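Local coordinates for protein fanconi-associated nuclease 1 homolog (PDB 5Y7Q) that belongs to the FAN1 family of nucleases, carries a C-terminal VRR-NUC domain and binds nucleic acid, at residues H404-L410 with L490-L495. Sequence-based numbering, arbitrary orientation.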
loop_
_atom_site.group_PDB
_atom_site.type_symbol
_atom_site.label_atom_id
_atom_site.label_comp_id
_atom_site.label_asym_id
_atom_site.label_seq_id
_atom_site.Cartn_x
_atom_site.Cartn_y
_atom_site.Cartn_z
ATOM N N HIS A 404 12.391 24.818 4.254
ATOM C CA HIS A 404 12.296 23.382 4.458
ATOM C C HIS A 404 11.584 22.715 3.292
ATOM O O HIS A 404 10.591 23.236 2.767
ATOM C CB HIS A 404 11.577 23.092 5.756
ATOM C CG HIS A 404 12.258 23.688 6.943
ATOM N ND1 HIS A 404 13.288 23.055 7.610
ATOM C CD2 HIS A 404 12.077 24.871 7.571
ATOM C CE1 HIS A 404 13.701 23.818 8.606
ATOM N NE2 HIS A 404 12.980 24.922 8.605
ATOM N N TYR A 405 12.115 21.566 2.890
ATOM C CA TYR A 405 11.519 20.726 1.864
ATOM C C TYR A 405 10.669 19.692 2.598
ATOM O O TYR A 405 11.202 18.750 3.196
ATOM C CB TYR A 405 12.627 20.089 1.030
ATOM C CG TYR A 405 12.183 19.355 -0.210
ATOM C CD1 TYR A 405 13.107 18.741 -1.040
ATOM C CD2 TYR A 405 10.846 19.291 -0.560
ATOM C CE1 TYR A 405 12.706 18.067 -2.175
ATOM C CE2 TYR A 405 10.436 18.620 -1.690
ATOM C CZ TYR A 405 11.366 18.005 -2.496
ATOM O OH TYR A 405 10.933 17.337 -3.627
ATOM N N VAL A 406 9.351 19.847 2.518
ATOM C CA VAL A 406 8.420 19.140 3.392
ATOM C C VAL A 406 7.320 18.428 2.612
ATOM O O VAL A 406 7.015 17.277 2.909
ATOM C CB VAL A 406 7.829 20.098 4.431
ATOM C CG1 VAL A 406 8.869 20.380 5.457
ATOM C CG2 VAL A 406 7.359 21.367 3.753
ATOM N N GLU A 407 6.594 19.153 1.762
ATOM C CA GLU A 407 5.648 18.601 0.782
ATOM C C GLU A 407 4.605 17.694 1.436
ATOM O O GLU A 407 4.605 16.477 1.300
ATOM C CB GLU A 407 6.360 17.887 -0.378
ATOM C CG GLU A 407 7.180 16.644 -0.086
ATOM C CD GLU A 407 7.668 15.958 -1.357
ATOM O OE1 GLU A 407 7.071 16.205 -2.434
ATOM O OE2 GLU A 407 8.653 15.184 -1.276
ATOM N N ASN A 408 3.690 18.343 2.138
ATOM C CA ASN A 408 2.543 17.753 2.833
ATOM C C ASN A 408 2.945 16.891 4.033
ATOM O O ASN A 408 2.068 16.485 4.787
ATOM C CB ASN A 408 1.570 16.991 1.901
ATOM C CG ASN A 408 2.039 15.608 1.511
ATOM O OD1 ASN A 408 2.261 14.751 2.361
ATOM N ND2 ASN A 408 2.139 15.363 0.197
ATOM N N GLY A 409 4.235 16.695 4.297
ATOM C CA GLY A 409 4.620 16.007 5.514
ATOM C C GLY A 409 4.519 16.838 6.780
ATOM O O GLY A 409 4.263 16.296 7.864
ATOM N N LEU A 410 4.734 18.149 6.687
ATOM C CA LEU A 410 4.643 18.965 7.895
ATOM C C LEU A 410 3.193 19.150 8.330
ATOM O O LEU A 410 2.852 18.930 9.500
ATOM C CB LEU A 410 5.317 20.311 7.684
ATOM C CG LEU A 410 4.893 21.277 8.788
ATOM C CD1 LEU A 410 5.544 20.890 10.113
ATOM C CD2 LEU A 410 5.194 22.715 8.393
ATOM N N LEU A 490 11.238 13.418 8.980
ATOM C CA LEU A 490 11.147 14.733 8.374
ATOM C C LEU A 490 10.970 15.845 9.393
ATOM O O LEU A 490 11.342 16.994 9.102
ATOM C CB LEU A 490 9.973 14.752 7.401
ATOM C CG LEU A 490 9.462 16.130 6.993
ATOM C CD1 LEU A 490 10.408 16.734 5.974
ATOM C CD2 LEU A 490 8.054 16.061 6.460
ATOM N N LEU A 491 10.409 15.545 10.573
ATOM C CA LEU A 491 9.986 16.589 11.498
ATOM C C LEU A 491 10.952 16.633 12.675
ATOM O O LEU A 491 10.650 16.136 13.764
ATOM C CB LEU A 491 8.540 16.298 11.947
ATOM C CG LEU A 491 7.803 17.227 12.914
ATOM C CD1 LEU A 491 7.803 18.620 12.357
ATOM C CD2 LEU A 491 6.390 16.747 13.083
ATOM N N GLY A 492 12.000 17.431 12.520
ATOM C CA GLY A 492 12.969 17.612 13.577
ATOM C C GLY A 492 12.517 18.686 14.510
ATOM O O GLY A 492 11.598 19.430 14.194
ATOM N N GLU A 493 13.150 18.757 15.682
ATOM C CA GLU A 493 12.610 19.652 16.697
ATOM C C GLU A 493 12.545 21.087 16.180
ATOM O O GLU A 493 11.559 21.795 16.429
ATOM C CB GLU A 493 13.418 19.557 17.980
ATOM C CG GLU A 493 12.566 19.232 19.183
ATOM C CD GLU A 493 13.362 19.329 20.458
ATOM O OE1 GLU A 493 14.565 18.990 20.412
ATOM O OE2 GLU A 493 12.802 19.769 21.490
ATOM N N GLU A 494 13.544 21.509 15.389
ATOM C CA GLU A 494 13.584 22.897 14.930
ATOM C C GLU A 494 12.454 23.192 13.949
ATOM O O GLU A 494 11.751 24.201 14.078
ATOM C CB GLU A 494 14.946 23.221 14.310
ATOM C CG GLU A 494 16.151 22.695 15.104
ATOM C CD GLU A 494 16.425 23.444 16.415
ATOM O OE1 GLU A 494 15.721 24.437 16.719
ATOM O OE2 GLU A 494 17.363 23.039 17.144
ATOM N N LEU A 495 12.240 22.322 12.970
ATOM C CA LEU A 495 11.120 22.560 12.064
ATOM C C LEU A 495 9.782 22.509 12.803
ATOM O O LEU A 495 8.839 23.219 12.432
ATOM C CB LEU A 495 11.147 21.557 10.901
ATOM C CG LEU A 495 9.837 21.489 10.114
ATOM C CD1 LEU A 495 9.516 22.802 9.403
ATOM C CD2 LEU A 495 9.821 20.337 9.156
#
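Leu495 lays its CD1 methyl over one face of the His404 imidazole, a CH-pi contact 3.9 Å from Leu495 CD1 to the ring centroid and 18° off the ring normal. Its other methyl, CD2, meets Val406 CG1 at 3.8 Å. The same Val406 CG1 touches Leu490 CD1 (4.0 Å), the two side chains crossing at about a right angle. Leu490 spans the mouth of the chain reversal: CD1 sits 3.5 Å from Tyr405 O, while CD2 rests on Gly409 CA, 3.6 Å away. That reversal is a type I' beta turn, Val406 to Gly409, closed by a hydrogen bond from Gly409 N to Val406 O; it links strand 402-405, an outer strand of the mixed five-stranded sheet that includes the strands of the VRR-NUC domain, to helix 409-418. From the first turn of this helix, Leu410 extends CG anti to its own N (chi1 165°) and brings CD1 to within 3.9 Å of Leu491 CD1. Further out, Gln498 OE1 hydrogen-bonds His404 NE2, tethering the imidazole to helix 493-502, which carries Leu495. Backbone hydrogen bonds of His404 with Ile530 and of Val406 with Asp528 anchor the strand side, and Phe532 touches both His404 and Leu495.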